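Side-chain contact in glucosamine kinase (Streptacidiphilus jiangxiensis, PDB 6HWJ), which catalyses the magnesium- and ATP-dependent phosphorylation of D-glucosamine to D-glucosamine 6-phosphate, and to a lesser extent acts on glucose: residues V50-A53 / R57-V60. Sequence-based numbering, arbitrary orientation.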
loop_
_atom_site.group_PDB
_atom_site.type_symbol
_atom_site.label_atom_id
_atom_site.label_comp_id
_atom_site.label_asym_id
_atom_site.label_seq_id
_atom_site.Cartn_x
_atom_site.Cartn_y
_atom_site.Cartn_z
ATOM N N VAL A 50 21.821 2.905 10.475
ATOM C CA VAL A 50 22.829 3.949 10.551
ATOM C C VAL A 50 22.132 5.277 10.784
ATOM O O VAL A 50 21.067 5.550 10.216
ATOM C CB VAL A 50 23.704 3.993 9.286
ATOM C CG1 VAL A 50 24.778 5.055 9.388
ATOM C CG2 VAL A 50 24.326 2.613 9.048
ATOM N N ARG A 51 22.736 6.091 11.630
ATOM C CA ARG A 51 22.268 7.446 11.908
ATOM C C ARG A 51 23.244 8.441 11.303
ATOM O O ARG A 51 24.454 8.372 11.564
ATOM C CB ARG A 51 22.131 7.644 13.415
ATOM C CG ARG A 51 21.327 8.833 13.842
ATOM C CD ARG A 51 21.288 8.921 15.371
ATOM N NE ARG A 51 20.680 7.733 15.974
ATOM C CZ ARG A 51 19.455 7.692 16.502
ATOM N NH1 ARG A 51 18.683 8.775 16.518
ATOM N NH2 ARG A 51 19.005 6.561 17.026
ATOM N N SER A 52 22.728 9.351 10.481
ATOM C CA SER A 52 23.533 10.480 10.059
ATOM C C SER A 52 23.528 11.560 11.162
ATOM O O SER A 52 22.761 11.502 12.130
ATOM C CB SER A 52 23.018 11.027 8.727
ATOM O OG SER A 52 21.605 11.046 8.672
ATOM N N ALA A 53 24.418 12.536 11.020
ATOM C CA ALA A 53 24.631 13.520 12.078
ATOM C C ALA A 53 23.416 14.400 12.326
ATOM O O ALA A 53 23.368 15.096 13.348
ATOM C CB ALA A 53 25.851 14.400 11.745
ATOM N N ARG A 57 17.732 8.347 10.412
ATOM C CA ARG A 57 18.080 6.935 10.502
ATOM C C ARG A 57 17.856 6.256 9.164
ATOM O O ARG A 57 16.937 6.606 8.418
ATOM C CB ARG A 57 17.259 6.206 11.565
ATOM C CG ARG A 57 17.599 6.574 12.978
ATOM C CD ARG A 57 17.231 5.430 13.932
ATOM N NE ARG A 57 15.830 5.028 13.817
ATOM C CZ ARG A 57 15.296 3.991 14.457
ATOM N NH1 ARG A 57 14.015 3.696 14.289
ATOM N NH2 ARG A 57 16.042 3.245 15.256
ATOM N N TRP A 58 18.688 5.248 8.883
ATOM C CA TRP A 58 18.721 4.618 7.578
ATOM C C TRP A 58 18.948 3.116 7.700
ATOM O O TRP A 58 19.730 2.668 8.537
ATOM C CB TRP A 58 19.866 5.198 6.711
ATOM C CG TRP A 58 19.904 6.696 6.644
ATOM C CD1 TRP A 58 20.405 7.557 7.594
ATOM C CD2 TRP A 58 19.444 7.509 5.567
ATOM N NE1 TRP A 58 20.285 8.851 7.159
ATOM C CE2 TRP A 58 19.690 8.851 5.922
ATOM C CE3 TRP A 58 18.830 7.234 4.338
ATOM C CZ2 TRP A 58 19.339 9.922 5.093
ATOM C CZ3 TRP A 58 18.499 8.304 3.511
ATOM C CH2 TRP A 58 18.750 9.621 3.892
ATOM N N THR A 59 18.291 2.350 6.842
ATOM C CA THR A 59 18.630 0.945 6.628
ATOM C C THR A 59 19.681 0.901 5.536
ATOM O O THR A 59 19.451 1.420 4.442
ATOM C CB THR A 59 17.423 0.113 6.207
ATOM O OG1 THR A 59 16.404 0.218 7.200
ATOM C CG2 THR A 59 17.806 -1.372 6.015
ATOM N N VAL A 60 20.816 0.272 5.824
ATOM C CA VAL A 60 21.893 0.237 4.843
ATOM C C VAL A 60 22.374 -1.193 4.656
ATOM O O VAL A 60 22.926 -1.773 5.604
ATOM C CB VAL A 60 23.066 1.140 5.266
ATOM C CG1 VAL A 60 24.051 1.233 4.108
ATOM C CG2 VAL A 60 22.568 2.530 5.675
#
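W58 and S52 meet at the loop end of a beta hairpin, formed by strands 45-51 and 57-65 of an antiparallel sheet. W58 NE1 donates its N-H to S52 OG at 3.0 Å, nearly straight at 166°, and the hydroxyl meets the indole at its edge, close to the ring plane. In W58, chi1 of -50° swings CG beside the backbone N, and the ring's turn about CB-CG brings the pyrrole edge to S52; W58 CD1 comes within 3.4 Å of V50 O. S52 OG also hydrogen-bonds D54 OD1 and A56 O, tying the indole edge to the turn, while R137 makes a cation-pi contact with the ring.

In the backbone, V50 and W58 form an antiparallel hydrogen-bonded pair. V50 N gives to W58 O, and W58 N returns a short bond of 2.7 Å to V50 O, distinctly bent at the hydrogen; that same oxygen receives a CA-H contact from R57. On the face carrying V50 and W58, V50 CG2 touches V60 CG2 at 3.8 Å, methyl against methyl, extending the apolar side of the hairpin.

The other face carries R51 and R57, the non-hydrogen-bonded pair. The two chains cross at a slant, each bending at chi3, and their guanidinium planes are 41° apart. The two carry like charges, and each has its own acid: R51 NH2 forms a salt bridge with D36 OD2, and R57 NH1 one with E174 OE2 as well as a hydrogen bond to P139 O. Their nearest approach brings a carbon of R57 against the R51 guanidinium: R57 CD sits over one face of this rather poorly ordered group, toward its rim, 3.7 Å from R51 NH2.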